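Periplasmic branched-chain amino acid-binding protein (Burkholderia mallei, PDB 3I09) probably binds branched-chain amino acids or related small ligands in the periplasm for an ABC transporter, and holds acetoacetic acid in this crystal. Local coordinates at residues 231-236 / 349-354; 247-252 / 334-339. One frame throughout, in Å; residues are numbered along the deposited sequence. Where two conformers were deposited one is given.

Contact 1 (231-236 / 349-354); sequences MFINDV and DYYKVV. With EDO (1,2-ethanediol), chain G.
Ile233, in the first turn of helix 233-239, meets two consecutive tyrosines, Tyr350 and Tyr351, at the start of strand 351-357. Its side chain can be traced outward atom by atom. CB lies 3.2 Å from the phenolic OH of Tyr351. Chi1 of -160° sets CG1 anti to the backbone N and turns it toward both rings, where it comes within 3.6 Å of Tyr350 CD2. Beyond it, CD1 ends 4.1 Å from Tyr351 CE2. The isoleucine thus runs across both tyrosines at about a right angle, approaching each ring obliquely.

One turn onward, Val236 meets Tyr350 by a different geometry. Its CG1 lies over a ring face, 3.9 Å from the Tyr350 centroid and 28° off the ring normal, which qualifies as a CH-pi contact. Leu241 of the next helix touches both side chains.

No direct hydrogen bond joins the segments. Tyr351 and Met231, a selenomethionine, were each modelled in two conformers, and the OH approach to Ile233 belongs to one of them. In that model a water bridges the segments, accepting from Tyr351 OH at 2.8 Å and donating to Met231 O at 2.8 Å, which would link the phenol to the chain just ahead of the helix. The helix start is itself fixed by Asp235, whose OD2 accepts the N-H of Phe232 at 2.8 Å, 29° out of the carboxylate plane. With Phe232 as N-cap, this supplies the N3 half of a capping box.

The Phe232 side chain is about 4 Å from the bound acetoacetic acid and also touches Ile20 of the ligand pocket. The loop after strand 225-228, bringing a helix start to the ligand, fits the interdomain cleft of a type I periplasmic binding protein.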
loop_
_atom_site.group_PDB
_atom_site.type_symbol
_atom_site.label_atom_id
_atom_site.label_comp_id
_atom_site.label_asym_id
_atom_site.label_seq_id
_atom_site.Cartn_x
_atom_site.Cartn_y
_atom_site.Cartn_z
HETATM N N MSE A 231 -1.653 -8.347 2.704
HETATM C CA MSE A 231 -1.320 -8.720 4.090
HETATM C C MSE A 231 0.017 -8.038 4.416
HETATM O O MSE A 231 0.958 -8.160 3.657
HETATM C CB MSE A 231 -1.197 -10.256 4.183
HETATM C CG MSE A 231 -0.606 -10.843 5.467
HETATM SE SE MSE A 231 -1.083 -12.732 5.666
HETATM C CE MSE A 231 -3.002 -12.494 5.653
ATOM N N PHE A 232 0.068 -7.290 5.502
ATOM C CA PHE A 232 1.267 -6.628 5.942
ATOM C C PHE A 232 1.836 -7.390 7.144
ATOM O O PHE A 232 1.172 -8.241 7.731
ATOM C CB PHE A 232 0.944 -5.169 6.336
ATOM C CG PHE A 232 0.508 -4.333 5.185
ATOM C CD1 PHE A 232 1.440 -3.775 4.327
ATOM C CD2 PHE A 232 -0.850 -4.173 4.911
ATOM C CE1 PHE A 232 1.023 -2.995 3.227
ATOM C CE2 PHE A 232 -1.258 -3.394 3.815
ATOM C CZ PHE A 232 -0.330 -2.836 2.980
ATOM N N ILE A 233 3.038 -7.034 7.558
ATOM C CA ILE A 233 3.702 -7.764 8.637
ATOM C C ILE A 233 2.888 -7.712 9.936
ATOM O O ILE A 233 2.856 -8.684 10.671
ATOM C CB ILE A 233 5.172 -7.273 8.836
ATOM C CG1 ILE A 233 5.977 -8.327 9.580
ATOM C CG2 ILE A 233 5.246 -5.888 9.571
ATOM C CD1 ILE A 233 7.417 -7.919 9.825
ATOM N N ASN A 234 2.163 -6.624 10.172
ATOM C CA ASN A 234 1.377 -6.471 11.406
ATOM C C ASN A 234 0.174 -7.416 11.435
ATOM O O ASN A 234 -0.298 -7.837 12.510
ATOM C CB ASN A 234 0.876 -5.030 11.564
ATOM C CG ASN A 234 1.964 -4.019 11.344
ATOM O OD1 ASN A 234 2.352 -3.757 10.175
ATOM N ND2 ASN A 234 2.532 -3.501 12.445
ATOM N N ASP A 235 -0.329 -7.732 10.243
ATOM C CA ASP A 235 -1.444 -8.655 10.111
ATOM C C ASP A 235 -0.978 -10.075 10.478
ATOM O O ASP A 235 -1.648 -10.813 11.203
ATOM C CB ASP A 235 -2.007 -8.599 8.683
ATOM C CG ASP A 235 -2.441 -7.188 8.235
ATOM O OD1 ASP A 235 -3.058 -6.449 9.035
ATOM O OD2 ASP A 235 -2.211 -6.827 7.036
ATOM N N VAL A 236 0.204 -10.464 9.998
ATOM C CA VAL A 236 0.785 -11.742 10.428
ATOM C C VAL A 236 1.033 -11.775 11.947
ATOM O O VAL A 236 0.765 -12.776 12.621
ATOM C CB VAL A 236 2.079 -12.081 9.652
ATOM C CG1 VAL A 236 2.646 -13.436 10.096
ATOM C CG2 VAL A 236 1.811 -12.107 8.102
ATOM N N ASP A 349 10.332 -12.736 12.345
ATOM C CA ASP A 349 10.874 -13.473 11.199
ATOM C C ASP A 349 9.746 -14.296 10.572
ATOM O O ASP A 349 9.520 -15.416 10.971
ATOM C CB ASP A 349 12.065 -14.342 11.655
ATOM C CG ASP A 349 12.602 -15.262 10.572
ATOM O OD1 ASP A 349 12.351 -14.999 9.395
ATOM O OD2 ASP A 349 13.333 -16.230 10.905
ATOM N N TYR A 350 9.033 -13.724 9.598
ATOM C CA TYR A 350 7.812 -14.335 9.108
ATOM C C TYR A 350 7.840 -14.827 7.664
ATOM O O TYR A 350 6.965 -15.637 7.305
ATOM C CB TYR A 350 6.629 -13.349 9.242
ATOM C CG TYR A 350 6.306 -12.850 10.636
ATOM C CD1 TYR A 350 6.642 -13.575 11.777
ATOM C CD2 TYR A 350 5.541 -11.695 10.822
ATOM C CE1 TYR A 350 6.277 -13.135 13.045
ATOM C CE2 TYR A 350 5.201 -11.244 12.102
ATOM C CZ TYR A 350 5.585 -11.942 13.185
ATOM O OH TYR A 350 5.262 -11.504 14.442
ATOM N N TYR A 351 8.779 -14.354 6.838
ATOM C CA TYR A 351 8.718 -14.521 5.388
ATOM C C TYR A 351 9.803 -15.391 4.786
ATOM O O TYR A 351 10.951 -15.298 5.202
ATOM C CB TYR A 351 8.928 -13.170 4.736
ATOM C CG TYR A 351 7.996 -12.072 5.141
ATOM C CD1 TYR A 351 6.699 -12.026 4.649
ATOM C CD2 TYR A 351 8.433 -11.034 5.946
ATOM C CE1 TYR A 351 5.862 -10.988 4.964
ATOM C CE2 TYR A 351 7.589 -9.991 6.285
ATOM C CZ TYR A 351 6.303 -9.982 5.803
ATOM O OH TYR A 351 5.456 -8.956 6.132
ATOM N N LYS A 352 9.445 -16.155 3.762
ATOM C CA LYS A 352 10.367 -16.814 2.867
ATOM C C LYS A 352 10.130 -16.140 1.526
ATOM O O LYS A 352 8.975 -16.024 1.099
ATOM C CB LYS A 352 10.020 -18.287 2.750
ATOM C CG LYS A 352 10.312 -19.089 4.016
ATOM C CD LYS A 352 9.950 -20.578 3.903
ATOM C CE LYS A 352 8.450 -20.852 4.000
ATOM N NZ LYS A 352 8.200 -22.305 4.237
ATOM N N VAL A 353 11.183 -15.716 0.833
ATOM C CA VAL A 353 10.966 -15.155 -0.519
ATOM C C VAL A 353 10.777 -16.274 -1.555
ATOM O O VAL A 353 11.624 -17.162 -1.719
ATOM C CB VAL A 353 12.094 -14.194 -0.949
ATOM C CG1 VAL A 353 11.820 -13.659 -2.373
ATOM C CG2 VAL A 353 12.247 -13.057 0.040
ATOM N N VAL A 354 9.662 -16.266 -2.241
ATOM C CA VAL A 354 9.384 -17.257 -3.275
ATOM C C VAL A 354 10.007 -16.768 -4.605
ATOM O O VAL A 354 10.658 -17.534 -5.320
ATOM C CB VAL A 354 7.861 -17.448 -3.422
ATOM C CG1 VAL A 354 7.469 -18.460 -4.541
ATOM C CG2 VAL A 354 7.260 -17.882 -2.118
HETATM C C1 EDO G . -3.112 -5.638 11.923
HETATM O O1 EDO G . -3.162 -4.762 10.801
HETATM C C2 EDO G . -4.148 -5.177 12.931
HETATM O O2 EDO G . -5.265 -6.081 13.040
HETATM O O HOH W 1 3.709 -8.459 4.063
#

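Contact 2 (247-252 / 334-339)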
loop_
_atom_site.group_PDB
_atom_site.type_symbol
_atom_site.label_atom_id
_atom_site.label_comp_id
_atom_site.label_asym_id
_atom_site.label_seq_id
_atom_site.Cartn_x
_atom_site.Cartn_y
_atom_site.Cartn_z
ATOM N N LEU A 247 0.592 -19.168 3.677
ATOM C CA LEU A 247 -0.066 -18.156 2.837
ATOM C C LEU A 247 0.953 -17.500 1.924
ATOM O O LEU A 247 2.099 -17.205 2.341
ATOM C CB LEU A 247 -0.762 -17.092 3.688
ATOM C CG LEU A 247 -2.026 -17.552 4.441
ATOM C CD1 LEU A 247 -2.511 -16.454 5.361
ATOM C CD2 LEU A 247 -3.167 -18.021 3.493
ATOM N N VAL A 248 0.539 -17.270 0.680
ATOM C CA VAL A 248 1.386 -16.587 -0.288
ATOM C C VAL A 248 0.912 -15.143 -0.409
ATOM O O VAL A 248 -0.299 -14.833 -0.474
ATOM C CB VAL A 248 1.358 -17.310 -1.622
ATOM C CG1 VAL A 248 2.062 -16.508 -2.667
ATOM C CG2 VAL A 248 1.994 -18.746 -1.466
ATOM N N LEU A 249 1.857 -14.223 -0.385
ATOM C CA LEU A 249 1.494 -12.824 -0.450
ATOM C C LEU A 249 2.504 -12.050 -1.286
ATOM O O LEU A 249 3.612 -12.534 -1.547
ATOM C CB LEU A 249 1.340 -12.247 0.957
ATOM C CG LEU A 249 2.513 -12.336 1.878
ATOM C CD1 LEU A 249 3.291 -11.108 1.637
ATOM C CD2 LEU A 249 2.087 -12.439 3.384
ATOM N N THR A 250 2.092 -10.856 -1.699
ATOM C CA THR A 250 2.913 -9.947 -2.465
ATOM C C THR A 250 3.183 -8.724 -1.603
ATOM O O THR A 250 2.231 -8.137 -1.067
ATOM C CB THR A 250 2.219 -9.518 -3.787
ATOM O OG1 THR A 250 2.055 -10.656 -4.603
ATOM C CG2 THR A 250 3.075 -8.557 -4.586
ATOM N N ASP A 251 4.449 -8.337 -1.450
ATOM C CA ASP A 251 4.745 -7.104 -0.667
ATOM C C ASP A 251 5.892 -6.364 -1.308
ATOM O O ASP A 251 6.595 -6.921 -2.135
ATOM C CB ASP A 251 5.027 -7.414 0.810
ATOM C CG ASP A 251 4.674 -6.197 1.790
ATOM O OD1 ASP A 251 4.514 -5.033 1.338
ATOM O OD2 ASP A 251 4.460 -6.430 3.012
ATOM N N SER A 252 6.092 -5.100 -0.937
ATOM C CA SER A 252 7.137 -4.301 -1.555
ATOM C C SER A 252 8.430 -4.239 -0.779
ATOM O O SER A 252 9.422 -3.742 -1.301
ATOM C CB SER A 252 6.638 -2.858 -1.789
ATOM O OG SER A 252 6.465 -2.172 -0.562
ATOM N N TYR A 334 7.920 -8.481 -4.243
ATOM C CA TYR A 334 8.338 -9.781 -3.702
ATOM C C TYR A 334 7.131 -10.671 -3.458
ATOM O O TYR A 334 6.186 -10.263 -2.762
ATOM C CB TYR A 334 9.129 -9.587 -2.388
ATOM C CG TYR A 334 10.300 -8.672 -2.638
ATOM C CD1 TYR A 334 11.428 -9.146 -3.281
ATOM C CD2 TYR A 334 10.219 -7.306 -2.358
ATOM C CE1 TYR A 334 12.472 -8.326 -3.595
ATOM C CE2 TYR A 334 11.256 -6.466 -2.673
ATOM C CZ TYR A 334 12.382 -6.978 -3.287
ATOM O OH TYR A 334 13.416 -6.150 -3.627
ATOM N N LEU A 335 7.185 -11.879 -3.995
ATOM C CA LEU A 335 6.213 -12.941 -3.691
ATOM C C LEU A 335 6.807 -13.701 -2.519
ATOM O O LEU A 335 7.917 -14.226 -2.619
ATOM C CB LEU A 335 6.066 -13.875 -4.880
ATOM C CG LEU A 335 4.954 -14.924 -4.785
ATOM C CD1 LEU A 335 3.575 -14.205 -4.742
ATOM C CD2 LEU A 335 5.030 -15.911 -5.941
HETATM N N MSE A 336 6.091 -13.734 -1.400
HETATM C CA MSE A 336 6.573 -14.401 -0.202
HETATM C C MSE A 336 5.622 -15.430 0.316
HETATM O O MSE A 336 4.412 -15.407 0.009
HETATM C CB MSE A 336 6.835 -13.330 0.826
HETATM C CG MSE A 336 7.801 -12.425 0.086
HETATM SE SE MSE A 336 8.798 -11.479 1.109
HETATM C CE MSE A 336 7.358 -10.527 1.801
ATOM N N GLU A 337 6.181 -16.371 1.071
ATOM C CA GLU A 337 5.360 -17.349 1.738
ATOM C C GLU A 337 5.561 -17.191 3.244
ATOM O O GLU A 337 6.684 -17.022 3.712
ATOM C CB GLU A 337 5.691 -18.778 1.269
ATOM C CG GLU A 337 4.811 -19.806 1.924
ATOM C CD GLU A 337 5.093 -21.267 1.495
ATOM O OE1 GLU A 337 6.245 -21.567 1.116
ATOM O OE2 GLU A 337 4.165 -22.107 1.614
ATOM N N VAL A 338 4.467 -17.250 4.002
ATOM C CA VAL A 338 4.542 -17.104 5.452
ATOM C C VAL A 338 5.113 -18.384 6.035
ATOM O O VAL A 338 4.704 -19.500 5.656
ATOM C CB VAL A 338 3.178 -16.797 6.072
ATOM C CG1 VAL A 338 3.330 -16.709 7.598
ATOM C CG2 VAL A 338 2.589 -15.492 5.437
ATOM N N LYS A 339 6.116 -18.216 6.879
ATOM C CA LYS A 339 6.794 -19.320 7.557
ATOM C C LYS A 339 5.950 -20.181 8.504
ATOM O O LYS A 339 4.981 -19.721 9.101
ATOM C CB LYS A 339 8.005 -18.798 8.354
ATOM C CG LYS A 339 9.186 -18.402 7.477
ATOM C CD LYS A 339 10.394 -17.915 8.323
ATOM C CE LYS A 339 11.659 -17.823 7.478
ATOM N NZ LYS A 339 12.832 -17.606 8.362
#
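Leu249 lies between Met336 (a selenomethionine) and Val338 on one face of a two-strand pairing. Its CG sits between the backbone N and carbonyl carbon, chi1 58°, and the two methyls diverge: CD2 reaches Val338 CG2 at 3.7 Å, while CD1 comes within 4.1 Å of Met336 CE. The bent end of Met336 brings the same CE up to Asp251 CB. On the face carrying Val248, Thr250 and Leu335, packing is tighter, with Val248 CG1 only 3.4 Å from Leu335 CD1.

Backbone bonds hold these faces in register. Leu249 with Met336 and Asp251 with Tyr334 are antiparallel hydrogen-bonded pairs. In the first, Met336 N gives to Leu249 O at 2.8 Å, almost straight at 174°. Val248 with Glu337 and Thr250 with Leu335 are the alternating non-hydrogen-bonded pairs, where CA-H groups approach the carbonyl of the residue next to the pair partner, as Thr250 CA does to Tyr334 O, 3.3 Å. The N-to-C directions of the short segments make 141°, short of exactly antiparallel, reflecting the twist of this small antiparallel sheet beside the mainly parallel sheets of the type I binding-protein fold.

Farther out, the edge of the Tyr334 ring faces backbone oxygens, CE2 lying 3.6 Å from Ser252 O. Asp251 OD1 accepts Ser252 N at 2.8 Å and is also hydrogen-bonded to Ser278 OG. Thr250 OG1 pairs with Thr131 OG1, and Ser252 OG with Tyr318 OH.

Overall arrangement
Contacts 1 and 2 lie side by side, their centres about 6 Å apart, and share one antiparallel sheet in which strand 329-338 pairs with both 248-251 and 351-357. Two probable hydrogen bonds tie the segments: Val354 N to Leu335 O, 2.7 Å, and Tyr350 O to Lys339 N, 2.7 Å. Tyr351 packs on Met336, and Met231 touches Leu247 and Leu249, so each segment of contact 1 meets contact 2. Along the chain, contact 2 is nested within the loop closed by contact 1. Only contact 1 approaches the ligand closely: the Asp251 side chain of contact 2 is about 10 Å from acetoacetic acid.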